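Local coordinates for protein putative carbohydrate-active enzyme (Uncultured organism, PDB 5WH8) that probably hydrolyses O-glycosidic bonds of polysaccharides such as cellulose, this chain being the glycoside hydrolase family 5 catalytic domain of a longer, multi-modular protein, at residues Gly5-His10 with Lys311-Cys316; Lys44-Ala49 with Trp271-Lys276; Ile67-Trp72 with Ile106-Leu111; Phe128-Ser133 with Ile168-Lys173. One frame throughout, in Å; residues are numbered along the deposited sequence.

Contact 1: residues Gly5-His10 with Lys311-Cys316; sequences GSPVYH and KSYESC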
# COMPACT_ATOMS: atom_id res chain seq x y z
N GLY A 5 18.43 -12.02 -5.45
CA GLY A 5 18.54 -10.68 -5.98
C GLY A 5 17.25 -9.87 -5.87
O GLY A 5 17.24 -8.69 -6.23
N SER A 6 16.19 -10.48 -5.36
CA SER A 6 14.90 -9.79 -5.26
C SER A 6 14.82 -8.92 -4.01
O SER A 6 15.58 -9.14 -3.06
CB SER A 6 13.74 -10.80 -5.26
OG SER A 6 13.74 -11.62 -4.10
N PRO A 7 13.89 -7.95 -3.99
CA PRO A 7 13.74 -7.10 -2.80
C PRO A 7 13.53 -7.88 -1.49
O PRO A 7 14.10 -7.53 -0.46
CB PRO A 7 12.51 -6.23 -3.16
CG PRO A 7 12.62 -6.08 -4.68
CD PRO A 7 13.08 -7.46 -5.14
N VAL A 8 12.75 -8.96 -1.50
CA VAL A 8 12.49 -9.71 -0.26
C VAL A 8 13.71 -10.57 0.10
O VAL A 8 14.03 -10.75 1.27
CB VAL A 8 11.21 -10.59 -0.36
CG1 VAL A 8 11.01 -11.41 0.93
CG2 VAL A 8 9.98 -9.74 -0.67
N TYR A 9 14.41 -11.09 -0.90
CA TYR A 9 15.68 -11.77 -0.66
C TYR A 9 16.68 -10.85 0.08
O TYR A 9 17.38 -11.30 1.03
CB TYR A 9 16.25 -12.24 -2.00
CG TYR A 9 17.57 -12.96 -1.90
CD1 TYR A 9 18.76 -12.26 -1.92
CD2 TYR A 9 17.61 -14.34 -1.77
CE1 TYR A 9 20.00 -12.93 -1.83
CE2 TYR A 9 18.83 -15.02 -1.68
CZ TYR A 9 20.01 -14.31 -1.71
OH TYR A 9 21.20 -15.00 -1.61
N HIS A 10 16.74 -9.59 -0.34
CA HIS A 10 17.69 -8.63 0.22
C HIS A 10 17.33 -8.17 1.63
O HIS A 10 18.24 -7.92 2.44
CB HIS A 10 17.81 -7.41 -0.70
CG HIS A 10 18.65 -7.65 -1.91
ND1 HIS A 10 19.94 -8.12 -1.83
CD2 HIS A 10 18.40 -7.46 -3.23
CE1 HIS A 10 20.45 -8.22 -3.05
NE2 HIS A 10 19.54 -7.84 -3.92
N LYS A 311 18.40 1.36 -5.65
CA LYS A 311 17.60 0.91 -4.50
C LYS A 311 17.92 1.71 -3.25
O LYS A 311 19.09 2.00 -2.95
CB LYS A 311 17.82 -0.57 -4.22
CG LYS A 311 17.40 -1.53 -5.32
CD LYS A 311 15.92 -1.41 -5.66
CE LYS A 311 15.47 -2.52 -6.57
NZ LYS A 311 14.06 -2.35 -7.02
N SER A 312 16.87 2.02 -2.51
CA SER A 312 16.97 2.77 -1.27
C SER A 312 17.01 1.81 -0.06
O SER A 312 16.29 1.95 0.94
CB SER A 312 15.81 3.75 -1.15
OG SER A 312 16.09 4.74 -0.20
N TYR A 313 17.89 0.83 -0.19
CA TYR A 313 18.21 -0.10 0.88
C TYR A 313 19.53 -0.75 0.56
O TYR A 313 20.02 -0.69 -0.57
CB TYR A 313 17.11 -1.15 1.06
CG TYR A 313 16.58 -1.83 -0.18
CD1 TYR A 313 17.25 -2.90 -0.78
CD2 TYR A 313 15.37 -1.43 -0.73
CE1 TYR A 313 16.72 -3.55 -1.90
CE2 TYR A 313 14.85 -2.06 -1.85
CZ TYR A 313 15.51 -3.11 -2.43
OH TYR A 313 14.98 -3.75 -3.55
N GLU A 314 20.12 -1.37 1.59
CA GLU A 314 21.35 -2.13 1.45
C GLU A 314 21.06 -3.57 1.84
O GLU A 314 20.43 -3.84 2.86
CB GLU A 314 22.45 -1.52 2.32
CG GLU A 314 23.76 -2.28 2.32
CD GLU A 314 24.76 -1.69 3.30
OE1 GLU A 314 25.11 -2.37 4.28
OE2 GLU A 314 25.19 -0.53 3.09
N SER A 315 21.50 -4.50 1.02
CA SER A 315 21.22 -5.91 1.26
C SER A 315 21.69 -6.37 2.63
O SER A 315 22.70 -5.88 3.15
CB SER A 315 21.88 -6.76 0.18
OG SER A 315 21.62 -8.13 0.38
N CYS A 316 20.97 -7.32 3.22
CA CYS A 316 21.41 -7.94 4.47
C CYS A 316 22.59 -8.87 4.26
O CYS A 316 23.24 -9.28 5.22
CB CYS A 316 20.26 -8.69 5.10
SG CYS A 316 19.11 -7.51 5.84
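His-10, Ser-315 and Tyr-313 carry the contact between a short N-terminal helix, N-capped by Ser-6 through a weak bond to Tyr-9 N, and the irregular C-terminal tail of a TIM barrel. His-10 buries the most surface. Its CG lies anti to the carbonyl carbon (chi1 -77°), which turns the ring so that ND1 meets Ser-315 OG at 2.8 Å, the hydroxyl approaching at the ring edge near its plane. Either atom could donate, a versatility that suits serine here, since the same OG also bonds His-319. Tyr-313 packs on the first turn of the helix: its OH lies 3.5 Å from Pro-7 CG and its CE1 4.2 Å from His-10 CB. Lys-311 CB sits over the centre of one face of the tyrosine ring. The phenol oxygen is not left to proline alone, because it is hydrogen-bonded to Asp-61, just before a barrel strand; an aromatic side chain with a polar end can thus pack on the helix and still satisfy that end. Backbone completes the join where the tail is tied down by the disulfide from Cys-316 to Cys-25: Cys-316 N donates to His-10 O at 2.9 Å, nearly straight at 163° and in the carbonyl plane.

Contact 2: residues Lys44-Ala49 with Trp271-Lys276; sequences KCYTEA and WSFADK. With EDO (1,2-ethanediol), chain M.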
# COMPACT_ATOMS: atom_id res chain seq x y z
N LYS A 44 -7.78 -7.96 -15.78
CA LYS A 44 -6.79 -8.33 -16.79
C LYS A 44 -5.42 -7.70 -16.53
O LYS A 44 -4.40 -8.17 -17.07
CB LYS A 44 -7.29 -7.94 -18.19
CG LYS A 44 -8.41 -8.82 -18.69
CD LYS A 44 -8.82 -8.45 -20.12
CE LYS A 44 -7.82 -8.96 -21.15
NZ LYS A 44 -8.32 -8.75 -22.54
N CYS A 45 -5.39 -6.65 -15.72
CA CYS A 45 -4.14 -5.98 -15.38
C CYS A 45 -3.32 -6.67 -14.27
O CYS A 45 -2.19 -6.26 -14.04
CB CYS A 45 -4.39 -4.52 -14.95
SG CYS A 45 -4.91 -3.40 -16.30
N TYR A 46 -3.88 -7.68 -13.59
CA TYR A 46 -3.23 -8.24 -12.38
C TYR A 46 -3.05 -9.74 -12.57
O TYR A 46 -3.90 -10.55 -12.19
CB TYR A 46 -4.05 -7.89 -11.12
CG TYR A 46 -4.40 -6.42 -11.12
CD1 TYR A 46 -3.41 -5.45 -11.26
CD2 TYR A 46 -5.73 -5.99 -11.10
CE1 TYR A 46 -3.73 -4.10 -11.34
CE2 TYR A 46 -6.06 -4.64 -11.17
CZ TYR A 46 -5.06 -3.71 -11.31
OH TYR A 46 -5.40 -2.38 -11.42
N THR A 47 -1.93 -10.08 -13.19
CA THR A 47 -1.61 -11.46 -13.56
C THR A 47 -0.14 -11.78 -13.30
O THR A 47 0.67 -10.89 -12.98
CB THR A 47 -1.87 -11.72 -15.06
OG1 THR A 47 -0.96 -10.94 -15.83
CG2 THR A 47 -3.27 -11.37 -15.45
N GLU A 48 0.22 -13.05 -13.45
CA GLU A 48 1.62 -13.38 -13.29
C GLU A 48 2.45 -12.61 -14.30
O GLU A 48 3.51 -12.08 -13.97
CB GLU A 48 1.85 -14.89 -13.43
CG GLU A 48 3.30 -15.24 -13.11
CD GLU A 48 3.58 -16.72 -12.93
OE1 GLU A 48 2.61 -17.51 -12.87
OE2 GLU A 48 4.77 -17.08 -12.84
N ALA A 49 1.97 -12.51 -15.54
CA ALA A 49 2.71 -11.79 -16.56
C ALA A 49 2.88 -10.30 -16.25
O ALA A 49 3.95 -9.74 -16.46
CB ALA A 49 2.05 -11.97 -17.92
N TRP A 271 -0.56 5.38 -7.25
CA TRP A 271 -1.87 5.11 -7.86
C TRP A 271 -1.89 5.55 -9.33
O TRP A 271 -1.71 6.75 -9.58
CB TRP A 271 -2.95 5.87 -7.10
CG TRP A 271 -4.35 5.54 -7.54
CD1 TRP A 271 -5.05 6.17 -8.51
CD2 TRP A 271 -5.20 4.51 -7.01
NE1 TRP A 271 -6.30 5.60 -8.63
CE2 TRP A 271 -6.41 4.57 -7.73
CE3 TRP A 271 -5.05 3.54 -6.01
CZ2 TRP A 271 -7.46 3.69 -7.48
CZ3 TRP A 271 -6.09 2.68 -5.77
CH2 TRP A 271 -7.29 2.77 -6.49
N SER A 272 -2.12 4.67 -10.33
CA SER A 272 -2.41 3.23 -10.17
C SER A 272 -1.86 2.50 -11.39
O SER A 272 -1.67 3.11 -12.45
CB SER A 272 -3.92 2.94 -10.06
OG SER A 272 -4.52 3.14 -11.32
N PHE A 273 -1.65 1.20 -11.23
CA PHE A 273 -1.33 0.32 -12.35
C PHE A 273 -2.61 -0.19 -12.97
O PHE A 273 -3.19 -1.19 -12.51
CB PHE A 273 -0.47 -0.86 -11.89
CG PHE A 273 0.08 -1.68 -13.02
CD1 PHE A 273 1.11 -1.21 -13.82
CD2 PHE A 273 -0.43 -2.94 -13.29
CE1 PHE A 273 1.62 -1.99 -14.87
CE2 PHE A 273 0.08 -3.72 -14.31
CZ PHE A 273 1.10 -3.25 -15.10
N ALA A 274 -3.07 0.52 -14.00
CA ALA A 274 -4.33 0.26 -14.67
C ALA A 274 -4.28 1.04 -15.98
O ALA A 274 -3.45 1.95 -16.12
CB ALA A 274 -5.51 0.71 -13.82
N ASP A 275 -5.14 0.68 -16.94
CA ASP A 275 -5.18 1.38 -18.23
C ASP A 275 -6.48 2.16 -18.44
O ASP A 275 -6.89 2.39 -19.57
CB ASP A 275 -4.95 0.40 -19.38
CG ASP A 275 -6.02 -0.68 -19.48
OD1 ASP A 275 -6.82 -0.85 -18.54
OD2 ASP A 275 -6.04 -1.38 -20.52
N LYS A 276 -7.13 2.55 -17.34
CA LYS A 276 -8.26 3.49 -17.38
C LYS A 276 -7.84 4.81 -18.04
O LYS A 276 -6.74 5.29 -17.80
CB LYS A 276 -8.78 3.73 -15.96
CG LYS A 276 -10.08 4.51 -15.86
CD LYS A 276 -10.62 4.47 -14.45
CE LYS A 276 -11.94 5.25 -14.31
NZ LYS A 276 -12.88 4.88 -15.42
C1 EDO M . -9.74 6.88 -9.27
O1 EDO M . -8.62 6.95 -10.17
C2 EDO M . -11.11 7.03 -9.95
O2 EDO M . -11.18 6.35 -11.22
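Tyr-46 and Phe-273 run antiparallel alongside one another, so the phenol end of the tyrosine arrives at the phenylalanine's backbone. Tyr-46 OH donates to Phe-273 O at 2.7 Å, from a position tilted 25° out of the carbonyl plane. The same hydroxyl is hydrogen-bonded to His-37 N, so the one polar atom of a buried ring has two backbone partners, as suits tyrosine. Nearer its root, Tyr-46 CE1 approaches the edge of the Phe-273 ring, 4.0 Å from CD2. That ring is swung out by a CG anti to the backbone N (chi1 -171°), and its edge also receives Cys-45 O, in the ring plane and 3.4 Å from CE2.

Cys-45 is small enough to tuck its SG against the other backbone, 4.0 Å from Ala-274 CA, beside the carboxylate of Asp-275, whose OD2 bonds Ser-288. Trp-271 NE1 donates to O1 of a 1,2-ethanediol, probably from the crystallisation liquor, which Glu-278 also bonds. The non-proline cis peptide after Trp-271, at the end of the eighth strand, is consistent with a recurrent feature of family 5 and related TIM-barrel glycosidases.

The contact thus ties the loop leading into helix 48-56 to the end of strand 268-273. Phe-273 packs on Met-34 of strand 32-36, Tyr-46 touches Phe-63 of strand 62-68, and Cys-45 rests on Ser-288 of helix 287-290.

Contact 3: residues Ile67-Trp72 with Ile106-Leu111; sequences IYTHEW and IDWHVL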
# COMPACT_ATOMS: atom_id res chain seq x y z
N ILE A 67 -8.37 -3.74 -2.30
CA ILE A 67 -9.57 -4.57 -2.21
C ILE A 67 -10.74 -3.68 -1.79
O ILE A 67 -10.96 -3.45 -0.61
CB ILE A 67 -9.34 -5.71 -1.21
CG1 ILE A 67 -8.17 -6.58 -1.68
CG2 ILE A 67 -10.59 -6.58 -1.06
CD1 ILE A 67 -7.37 -7.12 -0.55
N TYR A 68 -11.43 -3.10 -2.77
CA TYR A 68 -12.54 -2.21 -2.45
C TYR A 68 -13.57 -2.96 -1.63
O TYR A 68 -13.85 -4.12 -1.94
CB TYR A 68 -13.22 -1.68 -3.71
CG TYR A 68 -12.60 -0.43 -4.29
CD1 TYR A 68 -11.37 -0.47 -4.94
CD2 TYR A 68 -13.27 0.79 -4.23
CE1 TYR A 68 -10.83 0.66 -5.50
CE2 TYR A 68 -12.72 1.93 -4.78
CZ TYR A 68 -11.51 1.85 -5.42
OH TYR A 68 -10.97 3.00 -5.99
N THR A 69 -14.13 -2.31 -0.61
CA THR A 69 -15.15 -2.96 0.20
C THR A 69 -16.52 -2.71 -0.42
O THR A 69 -17.39 -3.58 -0.40
CB THR A 69 -15.11 -2.47 1.66
OG1 THR A 69 -15.45 -1.08 1.71
CG2 THR A 69 -13.75 -2.68 2.28
N HIS A 70 -16.67 -1.53 -1.04
CA HIS A 70 -17.92 -1.07 -1.61
C HIS A 70 -17.77 -0.59 -3.06
O HIS A 70 -16.70 -0.74 -3.65
CB HIS A 70 -18.49 0.04 -0.73
CG HIS A 70 -18.97 -0.46 0.59
ND1 HIS A 70 -18.12 -0.90 1.58
CD2 HIS A 70 -20.23 -0.62 1.08
CE1 HIS A 70 -18.82 -1.30 2.63
NE2 HIS A 70 -20.11 -1.14 2.35
N GLU A 71 -18.84 -0.01 -3.60
CA GLU A 71 -19.01 0.25 -5.04
C GLU A 71 -19.12 -1.06 -5.80
O GLU A 71 -18.96 -2.16 -5.21
CB GLU A 71 -17.88 1.12 -5.59
CG GLU A 71 -17.73 2.42 -4.79
CD GLU A 71 -16.69 3.38 -5.35
OE1 GLU A 71 -16.76 3.74 -6.55
OE2 GLU A 71 -15.79 3.78 -4.57
N TRP A 72 -19.42 -0.98 -7.09
CA TRP A 72 -19.76 -2.18 -7.83
C TRP A 72 -18.66 -3.22 -7.68
O TRP A 72 -17.49 -2.93 -7.91
CB TRP A 72 -20.00 -1.91 -9.32
CG TRP A 72 -20.42 -3.21 -9.97
CD1 TRP A 72 -21.69 -3.73 -10.04
CD2 TRP A 72 -19.55 -4.20 -10.55
NE1 TRP A 72 -21.65 -4.97 -10.64
CE2 TRP A 72 -20.36 -5.28 -10.96
CE3 TRP A 72 -18.16 -4.27 -10.75
CZ2 TRP A 72 -19.83 -6.41 -11.58
CZ3 TRP A 72 -17.64 -5.40 -11.36
CH2 TRP A 72 -18.47 -6.46 -11.76
N ILE A 106 -1.82 -6.09 1.46
CA ILE A 106 -3.23 -6.46 1.43
C ILE A 106 -3.99 -5.28 2.00
O ILE A 106 -3.89 -4.99 3.21
CB ILE A 106 -3.49 -7.75 2.25
CG1 ILE A 106 -2.66 -8.91 1.68
CG2 ILE A 106 -4.98 -8.08 2.26
CD1 ILE A 106 -2.80 -10.23 2.46
N ASP A 107 -4.69 -4.56 1.13
CA ASP A 107 -5.36 -3.30 1.52
C ASP A 107 -6.89 -3.44 1.55
O ASP A 107 -7.54 -3.65 0.52
CB ASP A 107 -4.89 -2.19 0.55
CG ASP A 107 -5.85 -1.01 0.44
OD1 ASP A 107 -6.51 -0.62 1.43
OD2 ASP A 107 -5.90 -0.45 -0.69
N TRP A 108 -7.45 -3.40 2.77
CA TRP A 108 -8.90 -3.36 2.97
C TRP A 108 -9.36 -1.94 2.66
O TRP A 108 -9.24 -1.00 3.48
CB TRP A 108 -9.23 -3.79 4.40
CG TRP A 108 -10.70 -3.87 4.77
CD1 TRP A 108 -11.39 -3.01 5.60
CD2 TRP A 108 -11.64 -4.88 4.36
NE1 TRP A 108 -12.69 -3.44 5.73
CE2 TRP A 108 -12.87 -4.57 4.98
CE3 TRP A 108 -11.55 -6.00 3.53
CZ2 TRP A 108 -14.01 -5.35 4.78
CZ3 TRP A 108 -12.68 -6.78 3.34
CH2 TRP A 108 -13.90 -6.44 3.96
N HIS A 109 -9.84 -1.76 1.43
CA HIS A 109 -9.86 -0.43 0.80
C HIS A 109 -11.19 0.27 1.03
O HIS A 109 -12.00 0.38 0.12
CB HIS A 109 -9.55 -0.58 -0.71
CG HIS A 109 -9.17 0.70 -1.42
ND1 HIS A 109 -7.88 1.17 -1.43
CD2 HIS A 109 -9.88 1.55 -2.21
CE1 HIS A 109 -7.80 2.26 -2.18
NE2 HIS A 109 -9.01 2.52 -2.66
N VAL A 110 -11.38 0.73 2.27
CA VAL A 110 -12.55 1.55 2.65
C VAL A 110 -12.44 2.93 1.98
O VAL A 110 -11.34 3.47 1.84
CB VAL A 110 -12.69 1.72 4.17
CG1 VAL A 110 -12.72 0.38 4.87
CG2 VAL A 110 -11.61 2.57 4.76
N LEU A 111 -13.58 3.46 1.54
CA LEU A 111 -13.62 4.77 0.92
C LEU A 111 -15.03 5.38 0.92
O LEU A 111 -15.30 6.29 1.71
CB LEU A 111 -13.07 4.68 -0.50
CG LEU A 111 -12.91 5.97 -1.30
CD1 LEU A 111 -11.99 6.99 -0.59
CD2 LEU A 111 -12.38 5.61 -2.67
O HOH W 1 -9.27 4.48 -4.36
O HOH W 2 -14.69 0.76 -0.55
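Ile-67 sits opposite Trp-108 and is hydrogen-bonded to the residues flanking it, the regular ladder of parallel strands: Ile-67 N donates to Asp-107 O at 2.9 Å, and His-109 N to Ile-67 O at 2.9 Å. Among the side chains, His-109 ND1 donates to Asp-107 OD2 at 2.7 Å on the syn side of the carboxylate, which fixes the rotation of the imidazole. Across that ring, NE2 lies 2.6 Å from a water also hydrogen-bonded to Tyr-68 OH, which links the two strands on the face that carries Tyr-68 and His-109. A second water receives from His-70 N and donates to His-109 O, bridging the strands where their pairing stops.

CG of His-109 lies anti to its backbone N (chi1 -164°), which carries the ring alongside Tyr-68. Their planes are inclined at 45°, and His-109 CD2 stands over the centre of the tyrosine ring, 3.5 Å from CE1. On the face of Trp-108, Thr-69, just past the end of its strand, lays CG2 over the indole in a CH-pi contact, 3.6 Å from the centroid of the five-membered ring and 19° off the normal. Threonine suits this place because its methyl meets the indole while its OG1 bonds His-70 ND1. Ile-67 CD1 packs on Ile-106 CG2 at 3.8 Å, and both isoleucines touch Phe-128 of helix 122-135.

Strands 62-68 and 103-109, joined through helix 83-100, form a beta-alpha-beta unit of the TIM barrel; their C-terminal ends, near Asn-148 and Glu-149, are where family 5 glycosidases place the active site.

Contact 4: residues Phe128-Ser133 with Ile168-Lys173; sequences FWDYMS and IPVIRK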
# COMPACT_ATOMS: atom_id res chain seq x y z
N PHE A 128 -12.54 -11.35 7.44
CA PHE A 128 -11.51 -11.15 6.42
C PHE A 128 -10.13 -11.18 7.05
O PHE A 128 -9.24 -11.91 6.58
CB PHE A 128 -11.71 -9.83 5.69
CG PHE A 128 -10.63 -9.51 4.68
CD1 PHE A 128 -10.67 -10.04 3.41
CD2 PHE A 128 -9.58 -8.66 5.02
CE1 PHE A 128 -9.67 -9.74 2.48
CE2 PHE A 128 -8.57 -8.36 4.09
CZ PHE A 128 -8.63 -8.88 2.83
N TRP A 129 -9.92 -10.38 8.08
CA TRP A 129 -8.60 -10.25 8.65
C TRP A 129 -8.23 -11.48 9.48
O TRP A 129 -7.05 -11.83 9.53
CB TRP A 129 -8.49 -8.96 9.47
CG TRP A 129 -8.26 -7.76 8.56
CD1 TRP A 129 -9.06 -6.65 8.42
CD2 TRP A 129 -7.17 -7.59 7.64
NE1 TRP A 129 -8.50 -5.80 7.48
CE2 TRP A 129 -7.36 -6.36 6.98
CE3 TRP A 129 -6.06 -8.37 7.30
CZ2 TRP A 129 -6.43 -5.87 6.02
CZ3 TRP A 129 -5.16 -7.91 6.35
CH2 TRP A 129 -5.37 -6.66 5.70
N ASP A 130 -9.22 -12.16 10.07
CA ASP A 130 -8.98 -13.45 10.74
C ASP A 130 -8.42 -14.45 9.73
O ASP A 130 -7.38 -15.08 9.96
CB ASP A 130 -10.29 -13.96 11.36
CG ASP A 130 -10.10 -15.06 12.42
OD1 ASP A 130 -9.00 -15.31 12.92
OD2 ASP A 130 -11.12 -15.68 12.78
N TYR A 131 -9.11 -14.58 8.60
CA TYR A 131 -8.66 -15.47 7.54
C TYR A 131 -7.27 -15.07 7.01
O TYR A 131 -6.37 -15.92 6.92
CB TYR A 131 -9.64 -15.51 6.37
CG TYR A 131 -9.06 -16.34 5.25
CD1 TYR A 131 -9.10 -17.73 5.32
CD2 TYR A 131 -8.40 -15.75 4.18
CE1 TYR A 131 -8.53 -18.51 4.32
CE2 TYR A 131 -7.83 -16.52 3.18
CZ TYR A 131 -7.89 -17.91 3.26
OH TYR A 131 -7.34 -18.71 2.28
N MET A 132 -7.07 -13.81 6.64
CA MET A 132 -5.83 -13.45 5.96
C MET A 132 -4.60 -13.61 6.86
O MET A 132 -3.53 -14.03 6.40
CB MET A 132 -5.90 -12.01 5.42
CG MET A 132 -6.78 -11.89 4.17
SD MET A 132 -6.08 -12.79 2.75
CE MET A 132 -7.49 -12.93 1.69
N SER A 133 -4.75 -13.27 8.14
CA SER A 133 -3.63 -13.37 9.06
C SER A 133 -3.30 -14.83 9.38
O SER A 133 -2.13 -15.17 9.51
CB SER A 133 -3.90 -12.57 10.35
OG SER A 133 -5.10 -12.95 11.01
N ILE A 168 -6.90 -5.37 15.12
CA ILE A 168 -5.51 -5.76 15.34
C ILE A 168 -5.41 -6.99 16.25
O ILE A 168 -4.60 -7.87 15.97
CB ILE A 168 -4.68 -4.58 15.88
CG1 ILE A 168 -4.48 -3.56 14.74
CG2 ILE A 168 -3.31 -5.06 16.42
CD1 ILE A 168 -3.78 -2.29 15.15
N PRO A 169 -6.24 -7.09 17.31
CA PRO A 169 -6.13 -8.33 18.10
C PRO A 169 -6.49 -9.60 17.31
O PRO A 169 -5.96 -10.68 17.60
CB PRO A 169 -7.13 -8.09 19.25
CG PRO A 169 -7.17 -6.60 19.40
CD PRO A 169 -7.10 -6.09 17.96
N VAL A 170 -7.38 -9.47 16.35
CA VAL A 170 -7.78 -10.59 15.50
C VAL A 170 -6.62 -11.01 14.61
O VAL A 170 -6.38 -12.20 14.38
CB VAL A 170 -9.01 -10.22 14.66
CG1 VAL A 170 -9.32 -11.28 13.62
CG2 VAL A 170 -10.23 -9.99 15.57
N ILE A 171 -5.89 -10.02 14.10
CA ILE A 171 -4.71 -10.31 13.30
C ILE A 171 -3.57 -10.91 14.15
O ILE A 171 -2.97 -11.92 13.79
CB ILE A 171 -4.22 -9.02 12.58
CG1 ILE A 171 -5.23 -8.62 11.50
CG2 ILE A 171 -2.80 -9.20 12.02
CD1 ILE A 171 -4.88 -7.27 10.81
N ARG A 172 -3.30 -10.29 15.29
CA ARG A 172 -2.13 -10.63 16.08
C ARG A 172 -2.27 -11.97 16.80
O ARG A 172 -1.26 -12.60 17.13
CB ARG A 172 -1.83 -9.50 17.08
CG ARG A 172 -1.30 -8.22 16.41
CD ARG A 172 0.15 -8.40 15.99
NE ARG A 172 0.68 -7.47 14.99
CZ ARG A 172 1.26 -6.30 15.26
NH1 ARG A 172 1.33 -5.84 16.51
NH2 ARG A 172 1.72 -5.57 14.26
N LYS A 173 -3.49 -12.45 17.00
CA LYS A 173 -3.64 -13.80 17.59
C LYS A 173 -3.14 -14.87 16.61
O LYS A 173 -2.73 -15.95 17.04
CB LYS A 173 -5.09 -14.07 17.99
CG LYS A 173 -6.03 -14.39 16.88
CD LYS A 173 -7.35 -14.90 17.43
CE LYS A 173 -8.40 -14.99 16.35
NZ LYS A 173 -8.17 -16.13 15.44
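Asp-130 OD1 is gripped by two donors: Lys-173 NZ, in a salt bridge at 2.8 Å, and the side-chain amide of Asn-174. The lysine, its chain extended as far as CE and folded at the last torsion (chi4 74°), meets the oxygen on its syn side, 23° out of the carboxylate plane. Both charges suit this flank of the helix pair, where Asp-130 is partly exposed and Lys-173 exposed.

Inward from this bridge the contact turns apolar. Val-170 CG1 presses on Asp-130, 3.6 Å from both CA and CB. Ser-133 fits beside Ile-171 because it is small: its OG comes 3.5 Å from Ile-171 CA and donates to Trp-129 O at 2.7 Å. The Asn-174 amide also bonds this OG, bridging it to Asp-130. Buried beside it is the indole of Trp-129; Phe-128 CE2 lies over the centre of one face, while Ile-171 CD1 comes obliquely from the other side, 3.9 Å from CE3.

The axes of the two short segments approach to 8.4 Å and cross at -23°. Helices 122-135 and 157-172 flank strand 142-145 in sequence, and their near-parallel packing is that of successive outer helices in a (beta/alpha)8 barrel.

How the contacts relate
Contacts 2, 3 and 4 all belong to the barrel, whereas contact 1 joins the two chain ends and lies across the chain's centre from contact 3, about 30 Å between centres. Contacts 2 and 3 meet beside the C-terminal strand ends: Trp-271 CH2 lies 3.7 Å from Tyr-68 OH, and Trp-271 CZ3 4.0 Å from His-109 CE1, so Trp-271, Tyr-68 and His-109 cluster there, consistent with the substrate cleft of family 5 enzymes. Contacts 3 and 4 meet on the outer side of the sheet, with Trp-108 CE3 3.6 Å from Phe-128 CD2. Contacts 2 and 4 do not touch; their centres are about 27 Å apart.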